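Local coordinates for D-isomer specific 2-hydroxyacid dehydrogenase family protein (Desulfovibrio vulgaris, PDB 5TX7), which probably binds NAD and catalyses the reversible oxidation of D-2-hydroxyacids to the matching 2-oxoacids, its exact substrate being unassigned, at residues V193-D196 with E197-S201; E144-T147 with G148-M151. All coordinates share one frame; numbering follows the deposited sequence.

Contact 1. Residues V193-D196 with E197-S201; sequences VGLD and ELFTS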
ATOM      1  N   VAL A 193      21.025 -14.934  -3.767  1.00 54.07           N
ATOM      2  CA  VAL A 193      22.225 -14.167  -4.109  1.00 54.71           C
ATOM      3  C   VAL A 193      23.060 -13.859  -2.881  1.00 53.85           C
ATOM      4  O   VAL A 193      22.542 -13.836  -1.775  1.00 54.47           O
ATOM      5  CB  VAL A 193      21.873 -12.818  -4.784  1.00 52.44           C
ATOM      6  CG1 VAL A 193      21.163 -13.054  -6.109  1.00 53.28           C
ATOM      7  CG2 VAL A 193      21.024 -11.930  -3.874  1.00 50.40           C
ATOM      8  N   GLY A 194      24.351 -13.602  -3.094  1.00 53.04           N
ATOM      9  CA  GLY A 194      25.190 -13.011  -2.073  1.00 51.90           C
ATOM     10  C   GLY A 194      24.747 -11.593  -1.763  1.00 47.93           C
ATOM     11  O   GLY A 194      24.056 -10.963  -2.546  1.00 46.87           O
ATOM     12  N   LEU A 195      25.169 -11.085  -0.623  1.00 48.92           N
ATOM     13  CA  LEU A 195      24.763  -9.753  -0.170  1.00 48.87           C
ATOM     14  C   LEU A 195      25.210  -8.612  -1.102  1.00 48.37           C
ATOM     15  O   LEU A 195      24.435  -7.714  -1.372  1.00 47.84           O
ATOM     16  CB  LEU A 195      25.290  -9.508   1.246  1.00 50.36           C
ATOM     17  CG  LEU A 195      24.741  -8.328   2.014  1.00 49.91           C
ATOM     18  CD1 LEU A 195      23.219  -8.242   1.924  1.00 49.70           C
ATOM     19  CD2 LEU A 195      25.106  -8.498   3.494  1.00 52.16           C
ATOM     20  N   ASP A 196      26.436  -8.669  -1.611  1.00 49.82           N
ATOM     21  CA  ASP A 196      26.920  -7.638  -2.545  1.00 50.98           C
ATOM     22  C   ASP A 196      26.162  -7.655  -3.868  1.00 53.51           C
ATOM     23  O   ASP A 196      25.769  -6.593  -4.345  1.00 54.08           O
ATOM     24  CB  ASP A 196      28.460  -7.685  -2.706  1.00 53.88           C
ATOM     25  CG  ASP A 196      29.203  -7.230  -1.426  1.00 54.31           C
ATOM     26  OD1 ASP A 196      28.626  -6.495  -0.587  1.00 52.55           O
ATOM     27  OD2 ASP A 196      30.383  -7.586  -1.230  1.00 55.15           O
ATOM     28  N   GLU A 197      25.910  -8.845  -4.415  1.00 55.10           N
ATOM     29  CA  GLU A 197      25.108  -9.036  -5.626  1.00 57.96           C
ATOM     30  C   GLU A 197      23.671  -8.521  -5.477  1.00 53.47           C
ATOM     31  O   GLU A 197      23.092  -7.993  -6.436  1.00 52.54           O
ATOM     32  CB  GLU A 197      25.100 -10.529  -5.986  1.00 62.21           C
ATOM     33  CG  GLU A 197      24.474 -10.914  -7.323  1.00 66.29           C
ATOM     34  CD  GLU A 197      24.483 -12.432  -7.563  1.00 75.02           C
ATOM     35  OE1 GLU A 197      25.234 -13.182  -6.858  1.00 77.07           O
ATOM     36  OE2 GLU A 197      23.723 -12.879  -8.461  1.00 76.65           O
ATOM     37  N   LEU A 198      23.104  -8.675  -4.280  1.00 52.30           N
ATOM     38  CA  LEU A 198      21.760  -8.169  -3.984  1.00 49.12           C
ATOM     39  C   LEU A 198      21.715  -6.669  -4.209  1.00 45.86           C
ATOM     40  O   LEU A 198      20.837  -6.204  -4.921  1.00 46.82           O
ATOM     41  CB  LEU A 198      21.315  -8.509  -2.558  1.00 47.63           C
ATOM     42  CG  LEU A 198      19.853  -8.215  -2.154  1.00 46.67           C
ATOM     43  CD1 LEU A 198      19.374  -9.173  -1.075  1.00 49.21           C
ATOM     44  CD2 LEU A 198      19.615  -6.800  -1.660  1.00 45.16           C
ATOM     45  N   PHE A 199      22.662  -5.928  -3.638  1.00 44.58           N
ATOM     46  CA  PHE A 199      22.678  -4.453  -3.807  1.00 42.86           C
ATOM     47  C   PHE A 199      22.926  -3.952  -5.232  1.00 46.26           C
ATOM     48  O   PHE A 199      22.352  -2.925  -5.606  1.00 46.60           O
ATOM     49  CB  PHE A 199      23.648  -3.780  -2.825  1.00 41.51           C
ATOM     50  CG  PHE A 199      23.099  -3.690  -1.440  1.00 39.73           C
ATOM     51  CD1 PHE A 199      23.280  -4.737  -0.547  1.00 39.77           C
ATOM     52  CD2 PHE A 199      22.335  -2.597  -1.051  1.00 37.83           C
ATOM     53  CE1 PHE A 199      22.745  -4.689   0.723  1.00 39.03           C
ATOM     54  CE2 PHE A 199      21.824  -2.531   0.226  1.00 37.89           C
ATOM     55  CZ  PHE A 199      22.017  -3.586   1.110  1.00 38.62           C
ATOM     56  N   THR A 200      23.737  -4.666  -6.033  1.00 48.39           N
ATOM     57  CA  THR A 200      23.959  -4.256  -7.415  1.00 50.77           C
ATOM     58  C   THR A 200      22.742  -4.561  -8.310  1.00 49.75           C
ATOM     59  O   THR A 200      22.547  -3.888  -9.308  1.00 52.08           O
ATOM     60  CB  THR A 200      25.255  -4.839  -8.067  1.00 55.83           C
ATOM     61  OG1 THR A 200      25.136  -6.237  -8.286  1.00 59.57           O
ATOM     62  CG2 THR A 200      26.475  -4.603  -7.246  1.00 57.68           C
ATOM     63  N   SER A 201      21.940  -5.563  -7.958  1.00 48.10           N
ATOM     64  CA  SER A 201      20.827  -6.017  -8.816  1.00 49.50           C
ATOM     65  C   SER A 201      19.438  -5.544  -8.394  1.00 49.11           C
ATOM     66  O   SER A 201      18.534  -5.579  -9.204  1.00 55.49           O
ATOM     67  CB  SER A 201      20.799  -7.542  -8.869  1.00 48.37           C
ATOM     68  OG  SER A 201      21.990  -8.029  -9.450  1.00 54.12           O
TER
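V193 packs against the outstretched side chain of E197, its two methyls spread between that chain and the next residue of the helix. CG1 of V193 approaches the carboxylate, 3.5 Å from OE2 of E197, and CB and CG1 also meet its CG and CD. This is van der Waals contact between a methyl and a polar group. E197 reaches back because its CG stands opposite the backbone N (chi1 -172°) and the chain beyond is straight. The other methyl, CG2 of V193, packs on CB of L198 at 3.7 Å, the two side chains crossing at about a right angle. V193 and L198 are buried, V193 against I175 and L198 against Y177 of strand 173-177, while E197 is exposed.

On another side of the helix L195 and F199 run alongside each other and point the same way. CD1 of L195 meets CE1 of the F199 ring at 3.8 Å. The same ring turns its edge to the backbone, with CD1 of F199 3.3 Å from O of L195 and that oxygen close to the ring plane. R223 touches both side chains from helix 221-225. The carboxylate of D196 leaves the contact and forms salt bridges with R222 and R223. L198 and F199 also pack on V205.

Helix backbone bonds join the two segments. N of L198 donates to O of G194 at 3.0 Å, and N of T200 to O of D196 at 3.3 Å. The bond from N of F199 to O of L195 is weak. G194 is the N-cap of this short helix, and the contact covers most of its length. It is the helix of a beta-alpha-beta crossover from strand 190-192 to strand 204-207 in the Rossmann-type NAD-binding domain.

Contact 2. Residues E144-T147 with G148-M151; sequences EELT and GKTM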
ATOM      1  N   GLU A 144       4.842   5.632  -9.934  1.00 53.77           N
ATOM      2  CA  GLU A 144       5.827   4.611 -10.284  1.00 58.51           C
ATOM      3  C   GLU A 144       5.236   3.235  -9.991  1.00 56.02           C
ATOM      4  O   GLU A 144       4.648   2.991  -8.942  1.00 55.66           O
ATOM      5  CB  GLU A 144       7.151   4.844  -9.547  1.00 63.80           C
ATOM      6  CG  GLU A 144       8.394   4.513 -10.369  1.00 72.29           C
ATOM      7  CD  GLU A 144       9.710   4.876  -9.677  1.00 79.20           C
ATOM      8  OE1 GLU A 144       9.786   5.936  -9.026  1.00 83.43           O
ATOM      9  OE2 GLU A 144      10.692   4.109  -9.799  1.00 82.98           O
ATOM     10  N   GLU A 145       5.408   2.353 -10.966  1.00 55.81           N
ATOM     11  CA  GLU A 145       4.876   1.006 -10.941  1.00 54.56           C
ATOM     12  C   GLU A 145       5.989   0.109 -10.434  1.00 52.65           C
ATOM     13  O   GLU A 145       7.154   0.330 -10.780  1.00 52.22           O
ATOM     14  CB  GLU A 145       4.500   0.614 -12.360  1.00 56.54           C
ATOM     15  CG  GLU A 145       3.246  -0.211 -12.498  1.00 59.19           C
ATOM     16  CD  GLU A 145       2.950  -0.526 -13.965  1.00 63.45           C
ATOM     17  OE1 GLU A 145       3.423  -1.587 -14.422  1.00 66.02           O
ATOM     18  OE2 GLU A 145       2.291   0.291 -14.674  1.00 59.47           O
ATOM     19  N   LEU A 146       5.648  -0.892  -9.623  1.00 51.25           N
ATOM     20  CA  LEU A 146       6.653  -1.871  -9.179  1.00 48.19           C
ATOM     21  C   LEU A 146       6.939  -2.951 -10.223  1.00 46.67           C
ATOM     22  O   LEU A 146       7.970  -3.614 -10.135  1.00 45.56           O
ATOM     23  CB  LEU A 146       6.244  -2.494  -7.855  1.00 46.18           C
ATOM     24  CG  LEU A 146       6.071  -1.490  -6.704  1.00 47.17           C
ATOM     25  CD1 LEU A 146       5.529  -2.169  -5.466  1.00 44.85           C
ATOM     26  CD2 LEU A 146       7.364  -0.767  -6.348  1.00 47.83           C
ATOM     27  N   THR A 147       6.090  -3.085 -11.238  1.00 47.94           N
ATOM     28  CA  THR A 147       6.234  -4.132 -12.249  1.00 52.16           C
ATOM     29  C   THR A 147       7.581  -4.104 -12.915  1.00 50.57           C
ATOM     30  O   THR A 147       8.034  -3.049 -13.324  1.00 52.78           O
ATOM     31  CB  THR A 147       5.170  -4.020 -13.349  1.00 55.65           C
ATOM     32  OG1 THR A 147       3.908  -3.768 -12.737  1.00 59.35           O
ATOM     33  CG2 THR A 147       5.056  -5.316 -14.142  1.00 57.48           C
ATOM     34  N   GLY A 148       8.220  -5.270 -12.973  1.00 50.18           N
ATOM     35  CA  GLY A 148       9.545  -5.422 -13.556  1.00 50.50           C
ATOM     36  C   GLY A 148      10.733  -4.958 -12.718  1.00 49.37           C
ATOM     37  O   GLY A 148      11.868  -5.175 -13.124  1.00 51.34           O
ATOM     38  N   LYS A 149      10.493  -4.330 -11.569  1.00 45.96           N
ATOM     39  CA  LYS A 149      11.574  -4.014 -10.640  1.00 47.79           C
ATOM     40  C   LYS A 149      12.009  -5.268  -9.869  1.00 45.85           C
ATOM     41  O   LYS A 149      11.252  -6.227  -9.763  1.00 46.02           O
ATOM     42  CB  LYS A 149      11.159  -2.931  -9.635  1.00 48.95           C
ATOM     43  CG  LYS A 149      10.804  -1.566 -10.197  1.00 50.38           C
ATOM     44  CD  LYS A 149      10.780  -0.547  -9.049  1.00 53.14           C
ATOM     45  CE  LYS A 149      10.602   0.907  -9.467  1.00 55.65           C
ATOM     46  NZ  LYS A 149      11.229   1.281 -10.772  1.00 59.42           N
ATOM     47  N   THR A 150      13.230  -5.248  -9.344  1.00 43.98           N
ATOM     48  CA  THR A 150      13.771  -6.341  -8.544  1.00 42.47           C
ATOM     49  C   THR A 150      13.714  -5.968  -7.055  1.00 42.58           C
ATOM     50  O   THR A 150      14.235  -4.936  -6.638  1.00 43.23           O
ATOM     51  CB  THR A 150      15.203  -6.688  -8.982  1.00 41.48           C
ATOM     52  OG1 THR A 150      15.138  -7.252 -10.287  1.00 42.43           O
ATOM     53  CG2 THR A 150      15.860  -7.712  -8.075  1.00 40.79           C
ATOM     54  N   MET A 151      13.058  -6.826  -6.282  1.00 41.02           N
ATOM     55  CA  MET A 151      13.026  -6.721  -4.839  1.00 40.68           C
ATOM     56  C   MET A 151      14.126  -7.610  -4.289  1.00 39.96           C
ATOM     57  O   MET A 151      14.142  -8.821  -4.536  1.00 38.07           O
ATOM     58  CB  MET A 151      11.659  -7.174  -4.306  1.00 42.35           C
ATOM     59  CG  MET A 151      11.537  -7.273  -2.799  1.00 44.21           C
ATOM     60  SD  MET A 151      11.442  -5.686  -1.940  1.00 48.62           S
ATOM     61  CE  MET A 151       9.732  -5.277  -2.236  1.00 48.55           C
TER
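E144 and K149 form the ionic part of the contact, five residues apart across a turn. OE2 of E144 and NZ of K149 are 3.0 Å apart in a hydrogen-bonded salt bridge. The carboxylate offers its anti lone pair, the one turned away from OE1. The two side chains meet at about a right angle. The lysine runs back along the preceding loop and bends at its last torsion (chi4 -34°), which carries NZ to the glutamate. The other oxygen, OE1 of E144, bonds to the hydroxyl of Y232, so both carboxylate oxygens have partners.

Backbone bonding closes the turn itself. N of K149 donates to O of L146 at 3.0 Å, in a type II beta turn from L146 to K149. G148 has a positive phi of 77°, a backbone shape that favours glycine.

Van der Waals contacts follow the lysine chain. CB of K149 is 3.3 Å from O of L146, and CE passes 3.7 Å from O of E145. CD of K149 also comes within 4.4 Å of CD2 of L146, whose side chain is buried against L111, L112 and C115 of helix 100-116.

A further polar bond lies within the loop. OG1 of T147 donates to OE1 of E145 at 2.8 Å, meeting it on the anti side and somewhat out of the carboxylate plane. N of L146 bonds to Q105 of the second subunit.

The two neighbouring carboxylates are bonded in different directions: E144 to K149 and to Y232 within its own chain, E145 to T147 and, across the interface, through OE2 to S291 of the second subunit. The negative charge of E144 would probably favour the charged form of K149, whose side chain also touches D203.

How the contacts relate
Contact 2 comes first along the chain. It closes a beta turn at 146-149, with E144 joined to K149 across it, where the loop after helix 129-132 enters strand 150-154. From contact 2 the chain goes on through strand 150-154, helix 158-169, strand 173-177 and strand 190-192 before contact 1 opens at 193-201. The two are in series, neither nested nor crossed. Their centres are about 17 Å apart, yet they touch: O of S201 lies 3.5 Å from CB of T150. The end of helix 195-201 thus meets the start of strand 150-154. Contact 2 leads into that strand of the parallel sheet, and contact 1 belongs to a helix packed against the same sheet.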